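TRAP dicarboxylate transporter, DctP subunit (Chromohalobacter salexigens, PDB 4P1L) binds D-glucuronate in vitro and probably delivers it to a tripartite ATP-independent periplasmic (TRAP) system for transport into the cytoplasm. Local coordinates at residues L135-S143 with R255-R266. Sequence-based numbering, arbitrary orientation.
Sequences LIVLSWFGS and REAAEDAAKEQR. With SO4 (sulfate ion), chain E.
I136 sets its CG2 branch against NH2 of R255, the two side chains roughly perpendicular. A water bridges V137 O to R255 NH2, while NE and NH2 of this arginine hold a sulfate, likely a crystallisation additive. L138 lays CD2 over one guanidinium face and presses CB against A258 CB at a tight 3.3 Å. S139 OG donates to A258 O at 2.9 Å from above the carbonyl plane; the helical N-H of A262 reaches that oxygen from the opposite face. L138 and S139 both face L236, a classic beta bulge on an edge strand of this periplasmic binding-protein fold; segment 255-266 of helix 248-282 runs nearly parallel to strand 135-141, their short axes 19° apart. W140 O is gripped side-on by R266 NE (3.2 Å) and NH2 (3.0 Å), and R266 NH1 forms a salt bridge with D119. Over one face of the F141 ring, whose side chain lies about 4 Å from that of glucuronate-binding E234, Q265 CG makes a CH-pi contact 3.8 Å from the centroid. Bent at chi2 (-90°), Q265 stacks its amide 10° from the ring plane and clasps the next backbone unit: Q265 OE1 accepts from G142 N at 2.9 Å, and Q265 NE2 donates to a lone pair of G142 O at 3.0 Å.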
loop_
_atom_site.group_PDB
_atom_site.type_symbol
_atom_site.label_atom_id
_atom_site.label_comp_id
_atom_site.label_asym_id
_atom_site.label_seq_id
_atom_site.Cartn_x
_atom_site.Cartn_y
_atom_site.Cartn_z
ATOM N N LEU A 135 8.707 -3.802 -14.330
ATOM C CA LEU A 135 8.749 -4.307 -12.958
ATOM C C LEU A 135 8.227 -5.738 -12.902
ATOM O O LEU A 135 7.103 -6.022 -13.347
ATOM C CB LEU A 135 7.926 -3.400 -12.039
ATOM C CG LEU A 135 8.424 -1.951 -11.902
ATOM C CD1 LEU A 135 7.400 -1.081 -11.163
ATOM C CD2 LEU A 135 9.783 -1.882 -11.202
ATOM N N ILE A 136 9.047 -6.639 -12.345
ATOM C CA ILE A 136 8.691 -8.040 -12.273
ATOM C C ILE A 136 8.207 -8.373 -10.857
ATOM O O ILE A 136 8.987 -8.346 -9.909
ATOM C CB ILE A 136 9.872 -8.941 -12.644
ATOM C CG1 ILE A 136 10.469 -8.520 -13.999
ATOM C CG2 ILE A 136 9.441 -10.382 -12.627
ATOM C CD1 ILE A 136 9.457 -8.505 -15.161
ATOM N N VAL A 137 6.915 -8.646 -10.716
ATOM C CA VAL A 137 6.330 -8.901 -9.392
ATOM C C VAL A 137 6.557 -10.342 -9.003
ATOM O O VAL A 137 6.218 -11.265 -9.762
ATOM C CB VAL A 137 4.817 -8.640 -9.368
ATOM C CG1 VAL A 137 4.236 -9.094 -8.033
ATOM C CG2 VAL A 137 4.517 -7.175 -9.604
ATOM N N LEU A 138 7.149 -10.540 -7.822
ATOM C CA LEU A 138 7.456 -11.866 -7.338
ATOM C C LEU A 138 6.469 -12.346 -6.271
ATOM O O LEU A 138 6.253 -13.539 -6.113
ATOM C CB LEU A 138 8.862 -11.891 -6.750
ATOM C CG LEU A 138 9.984 -11.474 -7.705
ATOM C CD1 LEU A 138 11.324 -11.725 -7.052
ATOM C CD2 LEU A 138 9.869 -12.228 -9.014
ATOM N N SER A 139 5.912 -11.421 -5.506
ATOM C CA SER A 139 4.946 -11.784 -4.481
ATOM C C SER A 139 4.213 -10.548 -4.005
ATOM O O SER A 139 4.614 -9.424 -4.318
ATOM C CB SER A 139 5.645 -12.482 -3.323
ATOM O OG SER A 139 6.557 -11.610 -2.686
ATOM N N TRP A 140 3.131 -10.765 -3.263
ATOM C CA TRP A 140 2.275 -9.675 -2.768
ATOM C C TRP A 140 2.299 -9.618 -1.246
ATOM O O TRP A 140 2.032 -10.621 -0.601
ATOM C CB TRP A 140 0.833 -9.867 -3.218
ATOM C CG TRP A 140 0.664 -9.971 -4.693
ATOM C CD1 TRP A 140 0.380 -11.098 -5.402
ATOM C CD2 TRP A 140 0.753 -8.912 -5.638
ATOM N NE1 TRP A 140 0.302 -10.810 -6.738
ATOM C CE2 TRP A 140 0.501 -9.471 -6.914
ATOM C CE3 TRP A 140 0.989 -7.546 -5.540
ATOM C CZ2 TRP A 140 0.503 -8.711 -8.082
ATOM C CZ3 TRP A 140 1.002 -6.787 -6.721
ATOM C CH2 TRP A 140 0.749 -7.375 -7.961
ATOM N N PHE A 141 2.618 -8.444 -0.708
ATOM C CA PHE A 141 2.527 -8.155 0.720
ATOM C C PHE A 141 1.143 -7.547 1.032
ATOM O O PHE A 141 0.525 -6.888 0.177
ATOM C CB PHE A 141 3.591 -7.136 1.153
ATOM C CG PHE A 141 5.018 -7.660 1.218
ATOM C CD1 PHE A 141 5.338 -8.954 0.880
ATOM C CD2 PHE A 141 6.048 -6.813 1.615
ATOM C CE1 PHE A 141 6.667 -9.400 0.927
ATOM C CE2 PHE A 141 7.362 -7.261 1.684
ATOM C CZ PHE A 141 7.661 -8.559 1.330
ATOM N N GLY A 142 0.675 -7.728 2.265
ATOM C CA GLY A 142 -0.513 -7.042 2.741
ATOM C C GLY A 142 -0.248 -5.692 3.398
ATOM O O GLY A 142 0.851 -5.439 3.900
ATOM N N SER A 143 -1.242 -4.805 3.387
ATOM C CA SER A 143 -1.126 -3.571 4.157
ATOM C C SER A 143 -2.457 -3.230 4.860
ATOM O O SER A 143 -2.755 -2.075 5.097
ATOM C CB SER A 143 -0.604 -2.394 3.310
ATOM O OG SER A 143 -1.585 -1.884 2.385
ATOM N N ARG A 255 12.283 -16.336 -6.970
ATOM C CA ARG A 255 10.831 -16.349 -6.947
ATOM C C ARG A 255 10.352 -17.123 -5.712
ATOM O O ARG A 255 9.432 -16.681 -5.001
ATOM C CB ARG A 255 10.310 -16.965 -8.255
ATOM C CG ARG A 255 8.880 -16.686 -8.564
ATOM C CD ARG A 255 8.506 -17.131 -9.985
ATOM N NE ARG A 255 8.783 -16.156 -11.056
ATOM C CZ ARG A 255 8.104 -15.031 -11.246
ATOM N NH1 ARG A 255 7.143 -14.679 -10.401
ATOM N NH2 ARG A 255 8.409 -14.227 -12.260
ATOM N N GLU A 256 10.984 -18.266 -5.433
ATOM C CA GLU A 256 10.659 -19.027 -4.226
ATOM C C GLU A 256 10.915 -18.209 -2.948
ATOM O O GLU A 256 10.078 -18.191 -2.047
ATOM C CB GLU A 256 11.426 -20.345 -4.166
ATOM C CG GLU A 256 11.000 -21.218 -2.987
ATOM C CD GLU A 256 11.746 -22.552 -2.904
ATOM O OE1 GLU A 256 12.637 -22.817 -3.749
ATOM O OE2 GLU A 256 11.429 -23.330 -1.975
ATOM N N ALA A 257 12.064 -17.541 -2.873
ATOM C CA ALA A 257 12.400 -16.699 -1.722
ATOM C C ALA A 257 11.353 -15.603 -1.499
ATOM O O ALA A 257 11.009 -15.293 -0.367
ATOM C CB ALA A 257 13.753 -16.055 -1.906
ATOM N N ALA A 258 10.873 -15.013 -2.590
ATOM C CA ALA A 258 9.883 -13.934 -2.522
ATOM C C ALA A 258 8.529 -14.434 -2.038
ATOM O O ALA A 258 7.826 -13.744 -1.279
ATOM C CB ALA A 258 9.729 -13.282 -3.897
ATOM N N GLU A 259 8.154 -15.623 -2.491
ATOM C CA GLU A 259 6.909 -16.250 -2.054
ATOM C C GLU A 259 6.972 -16.561 -0.548
ATOM O O GLU A 259 6.032 -16.265 0.180
ATOM C CB GLU A 259 6.621 -17.512 -2.890
ATOM C CG GLU A 259 6.208 -17.160 -4.327
ATOM C CD GLU A 259 6.298 -18.328 -5.296
ATOM O OE1 GLU A 259 6.459 -19.475 -4.824
ATOM O OE2 GLU A 259 6.218 -18.094 -6.533
ATOM N N ASP A 260 8.085 -17.135 -0.087
ATOM C CA ASP A 260 8.279 -17.383 1.350
ATOM C C ASP A 260 8.259 -16.062 2.152
ATOM O O ASP A 260 7.666 -15.976 3.231
ATOM C CB ASP A 260 9.609 -18.113 1.616
ATOM C CG ASP A 260 9.673 -19.494 0.967
ATOM O OD1 ASP A 260 8.605 -20.038 0.605
ATOM O OD2 ASP A 260 10.800 -20.030 0.810
ATOM N N ALA A 261 8.943 -15.045 1.643
ATOM C CA ALA A 261 8.949 -13.742 2.318
ATOM C C ALA A 261 7.554 -13.131 2.450
ATOM O O ALA A 261 7.255 -12.509 3.473
ATOM C CB ALA A 261 9.870 -12.771 1.606
ATOM N N ALA A 262 6.707 -13.263 1.422
ATOM C CA ALA A 262 5.324 -12.756 1.500
ATOM C C ALA A 262 4.506 -13.543 2.525
ATOM O O ALA A 262 3.722 -12.970 3.280
ATOM C CB ALA A 262 4.629 -12.808 0.128
ATOM N N LYS A 263 4.695 -14.858 2.574
ATOM C CA LYS A 263 3.987 -15.656 3.569
ATOM C C LYS A 263 4.359 -15.166 4.986
ATOM O O LYS A 263 3.504 -15.038 5.880
ATOM C CB LYS A 263 4.309 -17.140 3.386
ATOM C CG LYS A 263 3.503 -18.061 4.288
ATOM C CD LYS A 263 3.539 -19.519 3.792
ATOM C CE LYS A 263 3.101 -20.511 4.865
ATOM N NZ LYS A 263 4.207 -20.853 5.817
ATOM N N GLU A 264 5.639 -14.868 5.166
ATOM C CA GLU A 264 6.150 -14.393 6.455
ATOM C C GLU A 264 5.579 -13.005 6.740
ATOM O O GLU A 264 5.085 -12.738 7.834
ATOM C CB GLU A 264 7.683 -14.321 6.460
ATOM C CG GLU A 264 8.220 -13.773 7.782
ATOM C CD GLU A 264 9.723 -13.538 7.808
ATOM O OE1 GLU A 264 10.390 -13.698 6.773
ATOM O OE2 GLU A 264 10.239 -13.190 8.883
ATOM N N GLN A 265 5.660 -12.125 5.742
ATOM C CA GLN A 265 5.154 -10.767 5.892
ATOM C C GLN A 265 3.689 -10.751 6.326
ATOM O O GLN A 265 3.294 -9.932 7.152
ATOM C CB GLN A 265 5.301 -9.987 4.601
ATOM C CG GLN A 265 4.978 -8.512 4.762
ATOM C CD GLN A 265 3.522 -8.152 4.516
ATOM O OE1 GLN A 265 2.745 -8.914 3.946
ATOM N NE2 GLN A 265 3.154 -6.972 4.938
ATOM N N ARG A 266 2.867 -11.628 5.759
ATOM C CA ARG A 266 1.437 -11.611 6.098
ATOM C C ARG A 266 1.187 -12.081 7.542
ATOM O O ARG A 266 0.313 -11.547 8.234
ATOM C CB ARG A 266 0.643 -12.444 5.104
ATOM C CG ARG A 266 0.733 -11.901 3.680
ATOM C CD ARG A 266 -0.003 -12.810 2.729
ATOM N NE ARG A 266 0.248 -12.475 1.334
ATOM C CZ ARG A 266 -0.350 -13.081 0.318
ATOM N NH1 ARG A 266 -1.271 -14.014 0.528
ATOM N NH2 ARG A 266 -0.064 -12.712 -0.914
HETATM S S SO4 E . 10.136 -15.942 -15.043
HETATM O O1 SO4 E . 10.280 -16.595 -13.748
HETATM O O2 SO4 E . 8.953 -16.461 -15.714
HETATM O O3 SO4 E . 9.986 -14.490 -14.925
HETATM O O4 SO4 E . 11.337 -16.192 -15.837
HETATM O O HOH W 1 5.959 -12.186 -12.244
#